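Local coordinates for protein beta-cardiotoxin OH-27 (Ophiophagus hannah, PDB 3PLC) that is a three-finger cardiotoxin from king cobra venom that probably acts on the heart of its victim, at residues C3-P9 against I37-I41; K21-M25 against T58-N62. All coordinates share one frame; numbering follows the deposited sequence.

How the contacts relate
Starting at the N terminus, the chain runs through segment 3-9 in the first finger, returns along strand 12-14, and rises as strand 21-25 into the central finger, whose tip, 27-34, is not modelled. It comes down as strand 37-41, and here contact 1 closes the first loop by setting 3-9 against it. After the third finger, which returns along strand 53-56, the tail 58-62 folds back onto 21-25, closing contact 2. The segments alternate, so the two closures cross. Contact 1 ties finger one to the central finger; contact 2 ties the tail to the same hairpin. They meet at the C3-C22 disulfide and between neighbouring strands 21-25 and 37-41.

Contact 1: residues C3-P9 against I37-I41; sequences CLNTPLP and IRGCI
The guanidinium of R38 has L4 CD1 over one face, 4.3 Å above the plane and offset toward the rim, while T6 O lies at its edge. The carbonyl oxygens of P7 and L8 approach obliquely, so the group ends within a bend of backbone carbonyls. This is where finger one of the three-finger fold leans on strand 37-41 of the central finger. R38 NH1 donates to T6 O at 3.0 Å, with an N-H...O angle of 149°, and the oxygen stands somewhat out of the guanidinium plane. NH1 is as near to L8 O, but at a poor angle for a bond. The arm arrives extended from CG to NE, passing L4, whose CB touches R38 CD at 3.7 Å.

The bend that receives it is shaped by an ST turn, in which L8 N donates to T6 OG1 at 2.8 Å. Nearer the base, L4 O faces the strand: it lies 3.2 Å from R38 CB and makes a CA-H...O contact with G39 CA, while the side chain of N62 donates a hydrogen bond to it. At the foot of the finger two disulfides, C3-C22 and C15-C40, pack against each other without being joined. C3 SG and C40 SG sit 3.5 Å apart, and C40 SG also meets C3 CB at 3.7 Å.

Contact 2: residues K21-M25 against T58-N62; sequences KCVKM and TNKCN
Strand 21-25 is extended throughout, whereas 58-62 curls: T58 to C61 form a type II beta turn, after which the tail runs up to the strand and brings the CA atoms of K24 and N62 within 5.3 Å. Side-chain donors reaching backbone carbonyls, in both directions, make the join. N62, the last residue modelled, carries most of it. Its CG is tucked between the backbone N and the carbonyl carbon (chi1 47°), which turns the amide in toward the strand. N62 ND2 donates to V23 O over 3.2 Å in a nearly straight bond, 164° at the hydrogen; the oxygen lies in the amide plane, yet the nitrogen stands well above the carbonyl plane of V23. ND2 also bonds to L4 O, so this one amide nitrogen bridges finger one and the central finger.

K24 makes the second bond. CG is anti to the backbone N, and the chain then bends at chi3 and chi4, bringing NZ round to N62 O at 2.7 Å, again from above the carbonyl plane. Lower down, C22 CB sits over one face of the amide, 3.5 Å from N62 CG and nearly equidistant from OD1 and ND2. The same CB touches C61 SG at 3.8 Å, laying the C56-C61 disulfide beside C3-C22. A Cys-Asn pair whose cysteine closes a small disulfide loop and whose asparagine is held on the central hairpin is a hallmark of the disulfide-rich core of three-finger toxins and the uPAR/Ly6 family.

Contact 1: residues C3-P9 against I37-I41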
# COMPACT_ATOMS: atom_id res chain seq x y z
N CYS A 3 -6.96 0.76 -2.71
CA CYS A 3 -6.01 0.60 -1.61
C CYS A 3 -6.22 1.62 -0.53
O CYS A 3 -6.61 2.74 -0.85
CB CYS A 3 -4.56 0.75 -2.07
SG CYS A 3 -3.94 -0.48 -3.22
N LEU A 4 -5.93 1.26 0.73
CA LEU A 4 -5.91 2.25 1.82
C LEU A 4 -4.78 3.27 1.55
O LEU A 4 -3.68 2.92 1.07
CB LEU A 4 -5.80 1.62 3.23
CG LEU A 4 -7.02 0.77 3.74
CD1 LEU A 4 -6.92 0.57 5.23
CD2 LEU A 4 -8.32 1.42 3.46
N ASN A 5 -5.05 4.52 1.92
CA ASN A 5 -4.45 5.68 1.32
C ASN A 5 -3.74 6.61 2.30
O ASN A 5 -2.96 7.48 1.89
CB ASN A 5 -5.58 6.50 0.68
CG ASN A 5 -5.05 7.39 -0.37
OD1 ASN A 5 -3.85 7.35 -0.62
ND2 ASN A 5 -5.89 8.19 -1.00
N THR A 6 -4.06 6.45 3.58
CA THR A 6 -3.75 7.43 4.61
C THR A 6 -3.37 6.67 5.86
O THR A 6 -3.53 5.44 5.91
CB THR A 6 -5.00 8.33 4.94
OG1 THR A 6 -5.97 7.57 5.68
CG2 THR A 6 -5.65 8.90 3.72
N PRO A 7 -2.86 7.37 6.90
CA PRO A 7 -2.68 6.59 8.14
C PRO A 7 -4.02 6.20 8.79
O PRO A 7 -4.07 5.47 9.78
CB PRO A 7 -1.89 7.55 9.03
CG PRO A 7 -1.21 8.49 8.05
CD PRO A 7 -2.24 8.71 7.01
N LEU A 8 -5.12 6.70 8.23
CA LEU A 8 -6.42 6.42 8.83
C LEU A 8 -7.01 5.11 8.29
O LEU A 8 -6.62 4.67 7.20
CB LEU A 8 -7.34 7.64 8.69
CG LEU A 8 -6.85 8.89 9.42
CD1 LEU A 8 -6.99 10.16 8.61
CD2 LEU A 8 -7.51 9.08 10.76
N PRO A 9 -7.95 4.48 9.05
CA PRO A 9 -8.46 3.09 8.87
C PRO A 9 -9.33 2.70 7.66
O PRO A 9 -9.46 1.46 7.36
CB PRO A 9 -9.28 2.84 10.14
CG PRO A 9 -9.57 4.21 10.68
CD PRO A 9 -8.38 5.05 10.33
N ILE A 37 2.67 4.90 6.25
CA ILE A 37 2.22 5.31 4.91
C ILE A 37 1.74 4.10 4.06
O ILE A 37 2.35 3.02 4.04
CB ILE A 37 3.28 6.14 4.12
CG1 ILE A 37 4.67 5.50 4.23
CG2 ILE A 37 3.36 7.61 4.68
CD1 ILE A 37 5.61 6.18 5.27
N ARG A 38 0.61 4.32 3.38
CA ARG A 38 -0.14 3.32 2.65
C ARG A 38 -0.46 3.90 1.30
O ARG A 38 -0.54 5.10 1.17
CB ARG A 38 -1.45 3.06 3.40
CG ARG A 38 -1.33 2.46 4.80
CD ARG A 38 -2.76 2.26 5.32
NE ARG A 38 -2.86 1.52 6.56
CZ ARG A 38 -3.51 1.95 7.66
NH1 ARG A 38 -4.13 3.12 7.67
NH2 ARG A 38 -3.55 1.18 8.75
N GLY A 39 -0.59 3.06 0.29
CA GLY A 39 -1.02 3.50 -1.04
C GLY A 39 -0.90 2.42 -2.09
O GLY A 39 -0.66 1.24 -1.76
N CYS A 40 -1.09 2.80 -3.35
CA CYS A 40 -1.07 1.86 -4.47
C CYS A 40 0.35 1.63 -4.91
O CYS A 40 1.21 2.49 -4.70
CB CYS A 40 -1.90 2.39 -5.66
SG CYS A 40 -3.60 2.40 -5.21
N ILE A 41 0.61 0.49 -5.53
CA ILE A 41 1.96 0.16 -5.99
C ILE A 41 1.95 -0.85 -7.14
O ILE A 41 0.97 -1.54 -7.35
CB ILE A 41 2.81 -0.36 -4.81
CG1 ILE A 41 4.02 0.54 -4.56
CG2 ILE A 41 3.21 -1.80 -5.03
CD1 ILE A 41 4.61 1.18 -5.80

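Contact 2: residues K21-M25 against T58-N62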
# COMPACT_ATOMS: atom_id res chain seq x y z
N LYS A 21 -1.30 -3.46 -6.69
CA LYS A 21 -0.94 -3.85 -5.33
C LYS A 21 -1.02 -2.70 -4.30
O LYS A 21 -1.07 -1.52 -4.65
CB LYS A 21 0.46 -4.48 -5.33
CG LYS A 21 0.44 -5.95 -5.71
CD LYS A 21 1.78 -6.48 -6.19
CE LYS A 21 1.51 -7.64 -7.16
NZ LYS A 21 2.56 -8.70 -7.15
N CYS A 22 -1.07 -3.07 -3.02
CA CYS A 22 -1.30 -2.10 -1.97
C CYS A 22 -0.16 -2.31 -1.01
O CYS A 22 0.34 -3.41 -0.88
CB CYS A 22 -2.63 -2.34 -1.24
SG CYS A 22 -4.08 -2.27 -2.28
N VAL A 23 0.22 -1.26 -0.30
CA VAL A 23 1.40 -1.33 0.53
C VAL A 23 1.13 -0.53 1.78
O VAL A 23 0.40 0.45 1.75
CB VAL A 23 2.68 -0.84 -0.26
CG1 VAL A 23 2.53 0.60 -0.77
CG2 VAL A 23 3.97 -1.07 0.56
N LYS A 24 1.68 -0.99 2.89
CA LYS A 24 1.65 -0.33 4.19
C LYS A 24 3.10 -0.31 4.51
O LYS A 24 3.77 -1.34 4.50
CB LYS A 24 0.95 -1.19 5.25
CG LYS A 24 0.47 -0.48 6.53
CD LYS A 24 -0.10 -1.47 7.58
CE LYS A 24 -1.67 -1.40 7.68
NZ LYS A 24 -2.53 -2.68 7.95
N MET A 25 3.60 0.88 4.80
CA MET A 25 5.00 1.07 5.09
C MET A 25 5.07 1.65 6.51
O MET A 25 4.29 2.54 6.86
CB MET A 25 5.61 2.02 4.03
CG MET A 25 6.37 1.30 2.91
SD MET A 25 6.59 2.27 1.40
CE MET A 25 7.48 1.13 0.39
N THR A 58 -4.98 -7.52 -2.90
CA THR A 58 -6.45 -7.46 -2.92
C THR A 58 -6.92 -6.15 -2.31
O THR A 58 -6.21 -5.56 -1.49
CB THR A 58 -7.07 -8.62 -2.09
OG1 THR A 58 -6.66 -8.49 -0.72
CG2 THR A 58 -6.67 -10.01 -2.64
N ASN A 59 -8.11 -5.70 -2.70
CA ASN A 59 -8.70 -4.43 -2.25
C ASN A 59 -8.63 -4.19 -0.76
O ASN A 59 -8.93 -5.08 0.04
CB ASN A 59 -10.14 -4.31 -2.73
CG ASN A 59 -10.25 -4.13 -4.25
OD1 ASN A 59 -9.24 -3.98 -4.96
ND2 ASN A 59 -11.48 -4.15 -4.75
N LYS A 60 -8.22 -2.98 -0.41
CA LYS A 60 -8.10 -2.50 0.97
C LYS A 60 -7.34 -3.43 1.93
O LYS A 60 -7.52 -3.34 3.15
CB LYS A 60 -9.46 -2.09 1.54
CG LYS A 60 -10.36 -1.21 0.63
CD LYS A 60 -11.76 -1.04 1.30
CE LYS A 60 -12.79 -0.30 0.42
NZ LYS A 60 -14.20 -0.88 0.51
N CYS A 61 -6.46 -4.27 1.39
CA CYS A 61 -5.70 -5.27 2.18
C CYS A 61 -4.57 -4.70 3.04
O CYS A 61 -4.07 -5.39 3.95
CB CYS A 61 -5.09 -6.33 1.24
SG CYS A 61 -3.88 -5.65 0.02
N ASN A 62 -4.14 -3.47 2.75
CA ASN A 62 -3.00 -2.87 3.45
C ASN A 62 -3.37 -2.26 4.81
O ASN A 62 -4.07 -2.78 5.71
CB ASN A 62 -2.27 -1.82 2.57
CG ASN A 62 -3.25 -0.84 1.89
OD1 ASN A 62 -4.41 -1.16 1.77
ND2 ASN A 62 -2.78 0.32 1.44